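Long-range contact in SYE1 (Shewanella oneidensis, PDB 4AWT), which probably reduces the C=C bond of activated alkenes at the expense of NADH or NADPH, using a bound FMN as cofactor: residues A[101-113]-A[119-133]. The protein carries 1 engineered substitution. Residues are numbered along the deposited sequence; the frame is centred on the assembly and turned at random.
With BOG (octyl beta-D-glucopyranoside), chain D.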
ATOM      1  N   LEU A 101      -5.511   1.277  -2.948  1.00  5.10           N
ATOM      2  CA  LEU A 101      -5.755   2.244  -4.016  1.00  4.96           C
ATOM      3  C   LEU A 101      -4.530   3.121  -4.200  1.00  4.93           C
ATOM      4  O   LEU A 101      -4.064   3.761  -3.250  1.00  5.37           O
ATOM      5  CB  LEU A 101      -6.970   3.088  -3.681  1.00  5.35           C
ATOM      6  CG  LEU A 101      -8.245   2.334  -3.364  1.00  5.75           C
ATOM      7  CD1 LEU A 101      -9.388   3.328  -3.147  1.00  6.78           C
ATOM      8  CD2 LEU A 101      -8.607   1.331  -4.446  1.00  6.98           C
ATOM      9  N   TRP A 102      -4.039   3.174  -5.441  1.00  5.17           N
ATOM     10  CA  TRP A 102      -2.730   3.751  -5.726  1.00  5.13           C
ATOM     11  C   TRP A 102      -2.824   4.927  -6.705  1.00  5.23           C
ATOM     12  O   TRP A 102      -3.409   4.806  -7.783  1.00  5.72           O
ATOM     13  CB  TRP A 102      -1.810   2.702  -6.340  1.00  5.86           C
ATOM     14  CG  TRP A 102      -0.350   2.886  -6.111  1.00  5.53           C
ATOM     15  CD1 TRP A 102       0.325   3.790  -5.350  1.00  5.75           C
ATOM     16  CD2 TRP A 102       0.633   2.003  -6.653  1.00  5.86           C
ATOM     17  NE1 TRP A 102       1.672   3.514  -5.381  1.00  6.06           N
ATOM     18  CE2 TRP A 102       1.878   2.415  -6.151  1.00  6.19           C
ATOM     19  CE3 TRP A 102       0.565   0.880  -7.486  1.00  6.24           C
ATOM     20  CZ2 TRP A 102       3.051   1.722  -6.464  1.00  7.59           C
ATOM     21  CZ3 TRP A 102       1.738   0.210  -7.767  1.00  7.28           C
ATOM     22  CH2 TRP A 102       2.923   0.619  -7.277  1.00  8.03           C
ATOM     23  N   HIS A 103      -2.130   6.007  -6.358  1.00  5.29           N
ATOM     24  CA  HIS A 103      -1.737   7.040  -7.324  1.00  5.56           C
ATOM     25  C   HIS A 103      -0.292   7.368  -7.007  1.00  5.42           C
ATOM     26  O   HIS A 103       0.037   7.808  -5.905  1.00  5.82           O
ATOM     27  CB  HIS A 103      -2.605   8.295  -7.267  1.00  5.58           C
ATOM     28  CG  HIS A 103      -2.425   9.195  -8.461  1.00  5.71           C
ATOM     29  ND1 HIS A 103      -1.246   9.584  -8.921  1.00  6.06           N
ATOM     30  CD2 HIS A 103      -3.395   9.679  -9.271  1.00  6.49           C
ATOM     31  CE1 HIS A 103      -1.450  10.333  -9.982  1.00  6.40           C
ATOM     32  NE2 HIS A 103      -2.751  10.417 -10.227  1.00  6.56           N
ATOM     33  N   VAL A 104       0.587   7.131  -7.984  1.00  5.58           N
ATOM     34  CA  VAL A 104       2.007   7.306  -7.787  1.00  5.84           C
ATOM     35  C   VAL A 104       2.496   8.737  -7.902  1.00  5.71           C
ATOM     36  O   VAL A 104       3.650   9.023  -7.539  1.00  6.06           O
ATOM     37  CB  VAL A 104       2.807   6.434  -8.766  1.00  6.28           C
ATOM     38  CG1 VAL A 104       2.478   4.958  -8.572  1.00  6.48           C
ATOM     39  CG2 VAL A 104       2.597   6.907 -10.209  1.00  6.06           C
ATOM     40  N   GLY A 105       1.717   9.643  -8.427  1.00  6.08           N
ATOM     41  CA  GLY A 105       2.130  11.011  -8.661  1.00  6.07           C
ATOM     42  C   GLY A 105       3.333  11.027  -9.530  1.00  6.25           C
ATOM     43  O   GLY A 105       3.374  10.452 -10.628  1.00  6.84           O
ATOM     44  N   ARG A 106       4.411  11.687  -9.055  1.00  6.32           N
ATOM     45  CA  ARG A 106       5.604  11.878  -9.847  1.00  6.56           C
ATOM     46  C   ARG A 106       6.490  10.666  -9.959  1.00  6.85           C
ATOM     47  O   ARG A 106       7.485  10.703 -10.701  1.00  7.61           O
ATOM     48  CB  ARG A 106       6.453  13.025  -9.262  1.00  6.66           C
ATOM     49  CG  ARG A 106       7.138  12.644  -7.967  1.00  6.91           C
ATOM     50  CD  ARG A 106       7.753  13.859  -7.304  1.00  7.70           C
ATOM     51  NE  ARG A 106       8.334  13.495  -6.032  1.00  7.82           N
ATOM     52  CZ  ARG A 106       9.027  14.303  -5.272  1.00  8.63           C
ATOM     53  NH1 ARG A 106       9.226  15.565  -5.600  1.00 10.36           N
ATOM     54  NH2 ARG A 106       9.509  13.827  -4.108  1.00  9.60           N
ATOM     55  N   VAL A 107       6.187   9.577  -9.235  1.00  6.62           N
ATOM     56  CA  VAL A 107       7.049   8.383  -9.277  1.00  6.87           C
ATOM     57  C   VAL A 107       6.552   7.478 -10.390  1.00  7.06           C
ATOM     58  O   VAL A 107       5.886   6.472 -10.182  1.00  7.34           O
ATOM     59  CB  VAL A 107       7.117   7.705  -7.914  1.00  7.14           C
ATOM     60  CG1 VAL A 107       8.068   6.533  -7.984  1.00  7.88           C
ATOM     61  CG2 VAL A 107       7.532   8.672  -6.828  1.00  7.93           C
ATOM     62  N   THR A 108       6.843   7.905 -11.616  1.00  7.64           N
ATOM     63  CA  THR A 108       6.439   7.216 -12.824  1.00  7.70           C
ATOM     64  C   THR A 108       7.267   7.778 -13.978  1.00  8.88           C
ATOM     65  O   THR A 108       8.145   8.617 -13.841  1.00 10.28           O
ATOM     66  CB  THR A 108       4.939   7.315 -13.042  1.00  7.51           C
ATOM     67  OG1 THR A 108       4.589   6.389 -14.074  1.00  8.34           O
ATOM     68  CG2 THR A 108       4.478   8.721 -13.395  1.00  8.72           C
ATOM     69  N   HIS A 109       6.969   7.234 -15.135  1.00  9.23           N
ATOM     70  CA  HIS A 109       7.577   7.608 -16.400  1.00  9.49           C
ATOM     71  C   HIS A 109       6.443   7.735 -17.399  1.00  8.78           C
ATOM     72  O   HIS A 109       5.503   6.929 -17.321  1.00  9.10           O
ATOM     73  CB  HIS A 109       8.578   6.545 -16.829  1.00 11.07           C
ATOM     74  CG  HIS A 109       9.333   6.883 -18.023  1.00 11.14           C
ATOM     75  ND1 HIS A 109       8.911   6.715 -19.257  1.00 12.28           N
ATOM     76  CD2 HIS A 109      10.578   7.373 -18.186  1.00 13.30           C
ATOM     77  CE1 HIS A 109       9.731   7.120 -20.175  1.00 15.08           C
ATOM     78  NE2 HIS A 109      10.825   7.526 -19.535  1.00 16.24           N
ATOM     79  N   PRO A 110       6.501   8.660 -18.346  1.00  9.51           N
ATOM     80  CA  PRO A 110       5.451   8.781 -19.361  0.58  9.22           C
ATOM     81  C   PRO A 110       5.052   7.484 -20.026  1.00  9.51           C
ATOM     82  O   PRO A 110       3.880   7.305 -20.399  1.00 10.51           O
ATOM     83  CB  PRO A 110       6.055   9.824 -20.355  0.58 11.51           C
ATOM     84  CG  PRO A 110       6.816  10.688 -19.391  0.58 11.04           C
ATOM     85  CD  PRO A 110       7.524   9.717 -18.486  0.58 10.23           C
ATOM     86  N   ASP A 111       5.891   6.583 -20.273  1.00 10.72           N
ATOM     87  CA  ASP A 111       5.650   5.305 -20.897  1.00 11.59           C
ATOM     88  C   ASP A 111       4.603   4.519 -20.097  1.00 11.31           C
ATOM     89  O   ASP A 111       3.937   3.688 -20.699  1.00 13.19           O
ATOM     90  CB  ASP A 111       6.886   4.463 -21.051  1.00 13.10           C
ATOM     91  CG  ASP A 111       7.867   4.880 -22.047  1.00 14.42           C
ATOM     92  OD1 ASP A 111       7.637   5.884 -22.766  1.00 16.12           O
ATOM     93  OD2 ASP A 111       8.941   4.195 -22.206  1.00 23.54           O
ATOM     94  N   ASN A 112       4.466   4.735 -18.810  1.00  9.81           N
ATOM     95  CA  ASN A 112       3.474   4.028 -18.025  1.00  9.67           C
ATOM     96  C   ASN A 112       2.160   4.722 -17.913  1.00  9.24           C
ATOM     97  O   ASN A 112       1.223   4.145 -17.382  1.00 10.64           O
ATOM     98  CB  ASN A 112       4.058   3.784 -16.620  1.00  9.00           C
ATOM     99  CG  ASN A 112       5.162   2.786 -16.590  1.00 10.10           C
ATOM    100  OD1 ASN A 112       5.195   1.880 -17.430  1.00 12.77           O
ATOM    101  ND2 ASN A 112       6.058   2.862 -15.629  1.00 10.53           N
ATOM    102  N   ILE A 113       2.067   5.969 -18.400  1.00  9.72           N
ATOM    103  CA  ILE A 113       0.885   6.777 -18.252  1.00  9.35           C
ATOM    104  C   ILE A 113       0.483   7.420 -19.584  1.00 10.75           C
ATOM    105  O   ILE A 113       0.099   8.566 -19.690  1.00 10.87           O
ATOM    106  CB  ILE A 113       1.010   7.807 -17.124  1.00  8.86           C
ATOM    107  CG1 ILE A 113       2.187   8.770 -17.295  1.00  8.46           C
ATOM    108  CG2 ILE A 113       1.111   7.089 -15.760  1.00  9.14           C
ATOM    109  CD1 ILE A 113       2.151   9.936 -16.347  1.00  9.24           C
ATOM    110  N   ILE A 119       2.044  13.963 -12.613  1.00  8.03           N
ATOM    111  CA  ILE A 119       1.546  15.034 -11.779  1.00  7.71           C
ATOM    112  C   ILE A 119       2.067  14.891 -10.365  1.00  7.53           C
ATOM    113  O   ILE A 119       2.348  13.787  -9.879  1.00  8.36           O
ATOM    114  CB  ILE A 119       0.022  15.121 -11.779  1.00  8.34           C
ATOM    115  CG1 ILE A 119      -0.699  13.894 -11.205  1.00  9.40           C
ATOM    116  CG2 ILE A 119      -0.468  15.407 -13.219  1.00 11.97           C
ATOM    117  CD1 ILE A 119      -2.176  14.009 -11.020  1.00 11.32           C
ATOM    118  N   SER A 120       2.121  16.035  -9.667  1.00  7.61           N
ATOM    119  CA  SER A 120       2.550  16.049  -8.269  1.00  7.54           C
ATOM    120  C   SER A 120       1.973  17.264  -7.584  1.00  7.60           C
ATOM    121  O   SER A 120       1.249  18.072  -8.173  1.00  8.01           O
ATOM    122  CB  SER A 120       4.056  16.008  -8.185  1.00  8.13           C
ATOM    123  OG  SER A 120       4.535  15.794  -6.852  1.00  8.29           O
ATOM    124  N   SER A 121       2.339  17.430  -6.308  1.00  7.86           N
ATOM    125  CA  SER A 121       2.030  18.687  -5.618  1.00  8.24           C
ATOM    126  C   SER A 121       2.727  19.851  -6.327  1.00  8.38           C
ATOM    127  O   SER A 121       2.160  20.933  -6.444  1.00  9.67           O
ATOM    128  CB  SER A 121       2.456  18.575  -4.181  1.00  8.67           C
ATOM    129  OG  SER A 121       3.854  18.222  -4.154  1.00  9.69           O
ATOM    130  N   SER A 122       3.958  19.637  -6.738  1.00  9.80           N
ATOM    131  CA  SER A 122       4.887  20.603  -7.229  0.67  9.50           C
ATOM    132  C   SER A 122       5.543  20.158  -8.487  1.00  9.30           C
ATOM    133  O   SER A 122       5.301  19.050  -8.977  1.00 12.23           O
ATOM    134  CB  SER A 122       5.959  20.812  -6.131  0.67 13.27           C
ATOM    135  OG  SER A 122       5.189  21.338  -5.019  0.67 21.15           O
ATOM    136  N   THR A 123       6.464  20.930  -9.025  1.00 10.58           N
ATOM    137  CA  THR A 123       7.254  20.529 -10.188  1.00 10.80           C
ATOM    138  C   THR A 123       8.581  19.906  -9.815  1.00 12.22           C
ATOM    139  O   THR A 123       9.548  19.916 -10.556  1.00 21.37           O
ATOM    140  CB  THR A 123       7.489  21.703 -11.172  1.00 13.16           C
ATOM    141  OG1 THR A 123       8.209  22.707 -10.489  1.00 17.61           O
ATOM    142  CG2 THR A 123       6.147  22.194 -11.661  1.00 13.63           C
ATOM    143  N   LEU A 124       8.723  19.308  -8.657  1.00 11.94           N
ATOM    144  CA  LEU A 124       9.970  18.747  -8.159  1.00 11.54           C
ATOM    145  C   LEU A 124      10.041  17.308  -8.620  1.00 10.17           C
ATOM    146  O   LEU A 124       9.175  16.498  -8.319  1.00 10.11           O
ATOM    147  CB  LEU A 124      10.001  18.806  -6.630  1.00 12.51           C
ATOM    148  CG  LEU A 124      10.062  20.202  -5.993  1.00 14.87           C
ATOM    149  CD1 LEU A 124       9.799  20.080  -4.506  1.00 19.76           C
ATOM    150  CD2 LEU A 124      11.392  20.845  -6.292  1.00 21.44           C
ATOM    151  N   LYS A 125      11.094  16.961  -9.325  1.00 11.27           N
ATOM    152  CA  LYS A 125      11.418  15.568  -9.633  1.00 10.82           C
ATOM    153  C   LYS A 125      11.844  14.831  -8.385  1.00 11.30           C
ATOM    154  O   LYS A 125      12.558  15.346  -7.523  1.00 14.11           O
ATOM    155  CB  LYS A 125      12.566  15.592 -10.629  1.00 12.64           C
ATOM    156  CG  LYS A 125      12.982  14.227 -11.107  1.00 14.43           C
ATOM    157  CD  LYS A 125      14.210  14.306 -11.981  1.00 17.77           C
ATOM    158  CE  LYS A 125      14.697  12.936 -12.378  1.00 19.35           C
ATOM    159  NZ  LYS A 125      15.767  13.057 -13.409  1.00 29.72           N
ATOM    160  N   ALA A 126      11.394  13.559  -8.281  1.00 10.64           N
ATOM    161  CA  ALA A 126      11.931  12.704  -7.206  1.00 10.80           C
ATOM    162  C   ALA A 126      13.385  12.391  -7.517  1.00 11.34           C
ATOM    163  O   ALA A 126      13.684  11.832  -8.586  1.00 14.63           O
ATOM    164  CB  ALA A 126      11.143  11.438  -7.105  1.00 10.86           C
ATOM    165  N   GLU A 127      14.294  12.699  -6.596  1.00 12.48           N
ATOM    166  CA  GLU A 127      15.705  12.538  -6.860  1.00 14.28           C
ATOM    167  C   GLU A 127      16.170  11.130  -6.567  1.00 12.53           C
ATOM    168  O   GLU A 127      15.790  10.529  -5.579  1.00 15.18           O
ATOM    169  CB  GLU A 127      16.470  13.604  -6.044  1.00 21.31           C
ATOM    170  CG  GLU A 127      16.200  15.031  -6.477  1.00 31.23           C
ATOM    171  CD  GLU A 127      16.535  15.477  -7.870  1.00 40.00           C
ATOM    172  OE1 GLU A 127      17.254  14.733  -8.588  1.00 53.71           O
ATOM    173  OE2 GLU A 127      16.124  16.581  -8.321  1.00 55.70           O
ATOM    174  N   ASN A 128      16.980  10.598  -7.433  1.00 13.93           N
ATOM    175  CA  ASN A 128      17.586   9.272  -7.247  1.00 14.42           C
ATOM    176  C   ASN A 128      16.551   8.183  -7.134  1.00 13.16           C
ATOM    177  O   ASN A 128      16.663   7.273  -6.254  1.00 15.52           O
ATOM    178  CB  ASN A 128      18.556   9.274  -6.070  1.00 17.95           C
ATOM    179  CG  ASN A 128      19.700  10.234  -6.233  1.00 24.63           C
ATOM    180  OD1 ASN A 128      20.407  10.163  -7.242  1.00 30.75           O
ATOM    181  ND2 ASN A 128      19.831  11.114  -5.220  1.00 35.10           N
ATOM    182  N   VAL A 129      15.548   8.248  -8.034  1.00 12.25           N
ATOM    183  CA  VAL A 129      14.466   7.278  -8.071  1.00 11.01           C
ATOM    184  C   VAL A 129      14.316   6.751  -9.465  1.00 10.85           C
ATOM    185  O   VAL A 129      14.326   7.502 -10.432  1.00 12.63           O
ATOM    186  CB  VAL A 129      13.152   7.916  -7.589  1.00 11.48           C
ATOM    187  CG1 VAL A 129      11.996   6.927  -7.632  1.00 12.93           C
ATOM    188  CG2 VAL A 129      13.322   8.452  -6.140  1.00 12.21           C
ATOM    189  N   LYS A 130      14.089   5.428  -9.538  1.00 10.77           N
ATOM    190  CA  LYS A 130      13.783   4.760 -10.804  1.00 11.11           C
ATOM    191  C   LYS A 130      12.437   4.006 -10.642  1.00 10.30           C
ATOM    192  O   LYS A 130      12.089   3.533  -9.563  1.00 11.92           O
ATOM    193  CB  LYS A 130      14.872   3.803 -11.219  1.00 13.04           C
ATOM    194  CG  LYS A 130      16.197   4.524 -11.490  1.00 15.10           C
ATOM    195  CD  LYS A 130      17.288   3.628 -12.060  1.00 18.30           C
ATOM    196  CE  LYS A 130      18.589   4.436 -12.235  1.00 26.34           C
ATOM    197  NZ  LYS A 130      19.708   3.538 -12.664  1.00 33.33           N
ATOM    198  N   VAL A 131      11.773   3.885 -11.753  1.00  9.63           N
ATOM    199  CA  VAL A 131      10.649   2.979 -11.942  1.00  9.20           C
ATOM    200  C   VAL A 131      11.022   1.996 -13.051  1.00  9.88           C
ATOM    201  O   VAL A 131      12.170   1.942 -13.469  1.00 11.65           O
ATOM    202  CB  VAL A 131       9.321   3.700 -12.195  1.00  9.34           C
ATOM    203  CG1 VAL A 131       8.984   4.587 -10.995  1.00  9.21           C
ATOM    204  CG2 VAL A 131       9.351   4.487 -13.465  1.00 10.12           C
ATOM    205  N   PHE A 132      10.055   1.189 -13.499  1.00  9.72           N
ATOM    206  CA  PHE A 132      10.342   0.330 -14.625  1.00 10.35           C
ATOM    207  C   PHE A 132       9.149   0.401 -15.591  1.00  9.91           C
ATOM    208  O   PHE A 132       8.003   0.625 -15.201  1.00  9.96           O
ATOM    209  CB  PHE A 132      10.719  -1.100 -14.250  1.00 10.71           C
ATOM    210  CG  PHE A 132       9.690  -1.864 -13.418  1.00  9.38           C
ATOM    211  CD1 PHE A 132       8.588  -2.448 -13.994  1.00 10.05           C
ATOM    212  CD2 PHE A 132       9.869  -1.985 -12.047  1.00 10.14           C
ATOM    213  CE1 PHE A 132       7.665  -3.163 -13.226  1.00 10.15           C
ATOM    214  CE2 PHE A 132       8.977  -2.697 -11.306  1.00 10.04           C
ATOM    215  CZ  PHE A 132       7.876  -3.297 -11.866  1.00  9.95           C
ATOM    216  N   VAL A 133       9.478   0.160 -16.849  1.00 11.36           N
ATOM    217  CA  VAL A 133       8.553   0.238 -17.965  1.00 11.96           C
ATOM    218  C   VAL A 133       8.653  -1.022 -18.761  1.00 13.43           C
ATOM    219  O   VAL A 133       9.584  -1.811 -18.647  1.00 15.11           O
ATOM    220  CB  VAL A 133       8.860   1.477 -18.854  1.00 14.17           C
ATOM    221  CG1 VAL A 133       8.772   2.776 -18.077  1.00 13.66           C
ATOM    222  CG2 VAL A 133      10.196   1.292 -19.550  1.00 18.93           C
TER
HETATM  223  C1  BOG D 502       9.367  -0.793  -6.108  0.51 11.00           C
HETATM  224  O1  BOG D 502      10.477  -1.608  -6.369  0.51 11.58           O
HETATM  225  C2  BOG D 502       8.071  -1.511  -6.321  0.51 11.22           C
HETATM  226  O2  BOG D 502       7.888  -1.866  -7.674  0.51 12.62           O
HETATM  227  C3  BOG D 502       6.854  -0.658  -5.928  0.51 10.34           C
HETATM  228  O3  BOG D 502       5.691  -1.437  -5.921  0.51 11.87           O
HETATM  229  C4  BOG D 502       7.066  -0.180  -4.484  0.51  9.40           C
HETATM  230  O4  BOG D 502       6.015   0.658  -4.137  0.51 10.28           O
HETATM  231  C5  BOG D 502       8.413   0.507  -4.296  0.51  9.95           C
HETATM  232  O5  BOG D 502       9.397  -0.431  -4.686  0.51  8.52           O
HETATM  233  C6  BOG D 502       8.637   0.935  -2.869  0.51  9.65           C
HETATM  234  O6  BOG D 502       9.872   1.631  -2.867  0.51  8.16           O
HETATM  235  C1' BOG D 502      11.644  -0.913  -6.739  0.51 15.15           C
HETATM  236  C2' BOG D 502      12.803  -1.794  -7.197  0.51 23.21           C
HETATM  237  C3' BOG D 502      13.078  -2.963  -6.300  0.51 30.21           C
HETATM  238  C4' BOG D 502      14.400  -3.717  -6.377  0.51 33.03           C
HETATM  239  C5' BOG D 502      14.083  -5.176  -6.720  0.51 33.45           C
HETATM  240  C6' BOG D 502      14.559  -5.512  -8.135  0.51 31.53           C
HETATM  241  C7' BOG D 502      14.207  -6.971  -8.477  0.51 28.70           C
HETATM  242  C8' BOG D 502      15.166  -7.384  -9.586  0.51 33.30           C
HETATM  243  O   HOH W   1       1.169  10.921 -12.406  1.00  9.23           O
HETATM  244  O   HOH W   2       9.635  12.592 -10.408  1.00  9.19           O
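R106 reaches across to 119-133 with its chain extended from CG to NE, and its NH1 donates to L124 O at 2.9 Å. The bond is bent (147° at the hydrogen) and meets the carbonyl from above its plane. A126 lies over one guanidinium face, its CB 3.6 Å from R106 NE, while L124 CB sits at the edge. Without the guanidinium, as with an alanine here, L124 O would probably lose its mate and a gap open over A126. Two waters bridge the backbones: one donates to G105 O and accepts from I119 N, the other donates to R106 O and accepts from A126 N at 2.9 Å. R106 N lies near I119 O at a poor angle and bonds instead to OE1 of Q190, in helix 187-192, which also bonds S120 OG.

At the other end N112 ND2 gives a nearly straight bond (169°) to F132 O, 3.0 Å away; F132 O lies in the plane of the N112 amide, but ND2 stands above that of the F132 carbonyl. V133 CG1 lies 3.7 Å from N112 ND2 and also touches H109 CB and D111 CB. Between the two polar ends V107 CG1 meets V131 CG1 at 3.7 Å. H103 ND1 accepts from G105 N in its ring plane, while I119 CD1 comes within 3.7 Å of H103 NE2.

The chain leaving barrel strand 96-102 makes a long excursion, in which strand 130-133 pairs antiparallel with 141-144: an elaborated beta-alpha loop of the FMN-binding TIM barrel of the Old Yellow Enzyme family.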